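Local coordinates for putative lipoprotein (PDB 3BDU) that is of unknown function but, as a predicted membrane-attached lipoprotein with a small SH3-like beta fold, probably works at the bacterial cell envelope, at residues S2-N10 / I15-V23. Residues are numbered along the deposited sequence; the frame is centred on the assembly and turned at random.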
loop_
_atom_site.group_PDB
_atom_site.type_symbol
_atom_site.label_atom_id
_atom_site.label_comp_id
_atom_site.label_asym_id
_atom_site.label_seq_id
_atom_site.Cartn_x
_atom_site.Cartn_y
_atom_site.Cartn_z
ATOM N N SER A 2 -15.122 19.655 23.936
ATOM C CA SER A 2 -14.098 18.752 23.334
ATOM C C SER A 2 -13.317 19.455 22.228
ATOM O O SER A 2 -13.888 20.174 21.405
ATOM C CB SER A 2 -14.773 17.493 22.782
ATOM O OG SER A 2 -15.894 17.824 21.979
ATOM N N SER A 3 -12.005 19.241 22.217
ATOM C CA SER A 3 -11.132 19.856 21.224
ATOM C C SER A 3 -11.558 19.543 19.791
ATOM O O SER A 3 -11.775 18.385 19.434
ATOM C CB SER A 3 -9.688 19.396 21.445
ATOM O OG SER A 3 -9.585 17.984 21.350
ATOM N N ASN A 4 -11.675 20.588 18.976
ATOM C CA ASN A 4 -12.060 20.433 17.580
ATOM C C ASN A 4 -10.826 20.276 16.702
ATOM O O ASN A 4 -9.731 20.707 17.060
ATOM C CB ASN A 4 -12.851 21.652 17.099
ATOM C CG ASN A 4 -14.221 21.750 17.734
ATOM O OD1 ASN A 4 -15.048 20.847 17.597
ATOM N ND2 ASN A 4 -14.471 22.852 18.433
ATOM N N TYR A 5 -11.018 19.660 15.546
ATOM C CA TYR A 5 -9.942 19.463 14.592
ATOM C C TYR A 5 -10.443 19.897 13.225
ATOM O O TYR A 5 -11.651 19.935 12.974
ATOM C CB TYR A 5 -9.529 17.987 14.534
ATOM C CG TYR A 5 -8.725 17.518 15.721
ATOM C CD1 TYR A 5 -7.355 17.275 15.607
ATOM C CD2 TYR A 5 -9.323 17.337 16.967
ATOM C CE1 TYR A 5 -6.598 16.861 16.706
ATOM C CE2 TYR A 5 -8.577 16.925 18.069
ATOM C CZ TYR A 5 -7.217 16.689 17.931
ATOM O OH TYR A 5 -6.485 16.282 19.016
ATOM N N VAL A 6 -9.513 20.242 12.347
ATOM C CA VAL A 6 -9.855 20.638 10.993
ATOM C C VAL A 6 -9.104 19.704 10.052
ATOM O O VAL A 6 -7.880 19.661 10.077
ATOM C CB VAL A 6 -9.412 22.080 10.675
ATOM C CG1 VAL A 6 -9.748 22.398 9.228
ATOM C CG2 VAL A 6 -10.103 23.077 11.613
ATOM N N LEU A 7 -9.835 18.947 9.242
ATOM C CA LEU A 7 -9.217 18.030 8.288
ATOM C C LEU A 7 -9.131 18.688 6.912
ATOM O O LEU A 7 -10.106 19.278 6.440
ATOM C CB LEU A 7 -10.039 16.742 8.145
ATOM C CG LEU A 7 -10.166 15.730 9.288
ATOM C CD1 LEU A 7 -10.736 16.415 10.525
ATOM C CD2 LEU A 7 -11.066 14.583 8.850
ATOM N N HIS A 8 -7.965 18.590 6.280
ATOM C CA HIS A 8 -7.764 19.133 4.941
ATOM C C HIS A 8 -7.672 17.925 4.021
ATOM O O HIS A 8 -6.812 17.066 4.199
ATOM C CB HIS A 8 -6.477 19.962 4.879
ATOM C CG HIS A 8 -6.476 21.123 5.820
ATOM N ND1 HIS A 8 -6.488 20.972 7.191
ATOM C CD2 HIS A 8 -6.520 22.459 5.592
ATOM C CE1 HIS A 8 -6.541 22.158 7.765
ATOM N NE2 HIS A 8 -6.562 23.080 6.817
ATOM N N THR A 9 -8.574 17.861 3.048
ATOM C CA THR A 9 -8.621 16.747 2.111
ATOM C C THR A 9 -7.761 16.993 0.882
ATOM O O THR A 9 -7.374 18.127 0.590
ATOM C CB THR A 9 -10.043 16.506 1.614
ATOM O OG1 THR A 9 -10.416 17.583 0.751
ATOM C CG2 THR A 9 -11.019 16.443 2.785
ATOM N N ASN A 10 -7.473 15.927 0.148
ATOM C CA ASN A 10 -6.668 16.072 -1.050
ATOM C C ASN A 10 -7.483 16.610 -2.218
ATOM O O ASN A 10 -7.001 16.662 -3.348
ATOM C CB ASN A 10 -5.985 14.748 -1.414
ATOM C CG ASN A 10 -4.706 14.524 -0.620
ATOM O OD1 ASN A 10 -3.893 15.441 -0.459
ATOM N ND2 ASN A 10 -4.512 13.305 -0.132
ATOM N N ILE A 15 -12.736 20.204 6.653
ATOM C CA ILE A 15 -13.848 19.654 7.410
ATOM C C ILE A 15 -13.593 19.823 8.904
ATOM O O ILE A 15 -12.505 19.519 9.389
ATOM C CB ILE A 15 -14.019 18.141 7.071
ATOM C CG1 ILE A 15 -14.181 17.969 5.556
ATOM C CG2 ILE A 15 -15.239 17.561 7.780
ATOM C CD1 ILE A 15 -14.276 16.517 5.104
ATOM N N VAL A 16 -14.591 20.323 9.626
ATOM C CA VAL A 16 -14.460 20.501 11.068
ATOM C C VAL A 16 -14.895 19.216 11.761
ATOM O O VAL A 16 -15.958 18.667 11.466
ATOM C CB VAL A 16 -15.350 21.643 11.594
ATOM C CG1 VAL A 16 -15.228 21.733 13.108
ATOM C CG2 VAL A 16 -14.951 22.961 10.947
ATOM N N ALA A 17 -14.066 18.735 12.675
ATOM C CA ALA A 17 -14.377 17.525 13.416
ATOM C C ALA A 17 -14.435 17.854 14.902
ATOM O O ALA A 17 -13.657 18.676 15.388
ATOM C CB ALA A 17 -13.303 16.461 13.166
ATOM N N GLU A 18 -15.374 17.226 15.602
ATOM C CA GLU A 18 -15.524 17.391 17.044
ATOM C C GLU A 18 -14.814 16.181 17.640
ATOM O O GLU A 18 -15.355 15.075 17.636
ATOM C CB GLU A 18 -16.999 17.357 17.452
ATOM C CG GLU A 18 -17.809 18.576 17.047
ATOM C CD GLU A 18 -19.183 18.615 17.712
ATOM O OE1 GLU A 18 -20.026 17.735 17.416
ATOM O OE2 GLU A 18 -19.413 19.526 18.536
ATOM N N GLY A 19 -13.606 16.385 18.144
ATOM C CA GLY A 19 -12.857 15.271 18.693
ATOM C C GLY A 19 -11.859 14.820 17.640
ATOM O O GLY A 19 -12.082 15.034 16.448
ATOM N N LYS A 20 -10.770 14.189 18.070
ATOM C CA LYS A 20 -9.732 13.751 17.140
ATOM C C LYS A 20 -10.142 12.624 16.208
ATOM O O LYS A 20 -10.577 11.567 16.649
ATOM C CB LYS A 20 -8.469 13.310 17.897
ATOM C CG LYS A 20 -7.263 13.114 16.971
ATOM C CD LYS A 20 -5.961 12.816 17.713
ATOM C CE LYS A 20 -5.831 11.347 18.062
ATOM N NZ LYS A 20 -4.490 11.040 18.627
ATOM N N PRO A 21 -10.026 12.850 14.892
ATOM C CA PRO A 21 -10.393 11.789 13.954
ATOM C C PRO A 21 -9.401 10.651 14.176
ATOM O O PRO A 21 -8.232 10.893 14.477
ATOM C CB PRO A 21 -10.216 12.455 12.590
ATOM C CG PRO A 21 -10.532 13.910 12.889
ATOM C CD PRO A 21 -9.803 14.129 14.191
ATOM N N LYS A 22 -9.869 9.418 14.053
ATOM C CA LYS A 22 -9.007 8.260 14.251
ATOM C C LYS A 22 -9.363 7.158 13.262
ATOM O O LYS A 22 -10.492 7.091 12.765
ATOM C CB LYS A 22 -9.171 7.715 15.672
ATOM C CG LYS A 22 -8.839 8.724 16.768
ATOM C CD LYS A 22 -9.163 8.173 18.150
ATOM C CE LYS A 22 -10.579 8.528 18.581
ATOM N NZ LYS A 22 -10.685 9.967 18.966
ATOM N N VAL A 23 -8.398 6.291 12.985
ATOM C CA VAL A 23 -8.650 5.181 12.084
ATOM C C VAL A 23 -9.597 4.204 12.765
ATOM O O VAL A 23 -9.432 3.873 13.942
ATOM C CB VAL A 23 -7.355 4.435 11.714
ATOM C CG1 VAL A 23 -7.687 3.192 10.881
ATOM C CG2 VAL A 23 -6.438 5.358 10.918
#
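Tyr5 and Lys20 meet where the chain leaves the second strand of the first beta hairpin of this small SH3-like fold, a compact example of an aromatic ring packed under the chain that follows a hairpin. Strands 4-9 and 14-18 run antiparallel, with Tyr5 opposite Ala17 and Leu7 opposite Ile15 as hydrogen-bonded pairs. The bond from Ala17 N to Tyr5 O is short and nearly straight, 2.7 Å with 172° at the hydrogen. Beyond Glu18 the pairing frays into a weak bond from Gly19 N to Ser3 O, and residues 19-21 fold across the face of the strand that bears Tyr5 and Leu7.

There Lys20 lays its backbone and the root of its side chain over one face of the Tyr5 ring. Its CA stands 3.8 Å from the ring centroid in a CH-pi contact, displaced toward the rim, while CB and CG continue over CZ. Because Lys20 CG is anti to its own backbone N (chi1 -168°), the methylenes follow the ring toward the hydroxyl. The polar ends then part: Tyr5 OH hydrogen-bonds with Lys52 NZ, whereas Lys20 NZ forms salt bridges with Asp24 and Glu26 of the second subunit, tying this turn to the assembly.

Pro21 approaches the same ring obliquely, from the side of its plane that Lys20 occupies, with CD 3.9 Å from Tyr5 CG; the Pro21 and Leu7 side chains pass alongside each other, pointing opposite ways. Met50 of strand 47-52 and Tyr32 of strand 30-33 add to this apolar layer, linking the two sheets. Leu7 CG lies beside its own backbone N (chi1 -68°), and from there its branch CD1 reaches both Ala17 CB, at 3.7 Å, and Pro21 CG, where the two carbons press together at a tight 3.5 Å.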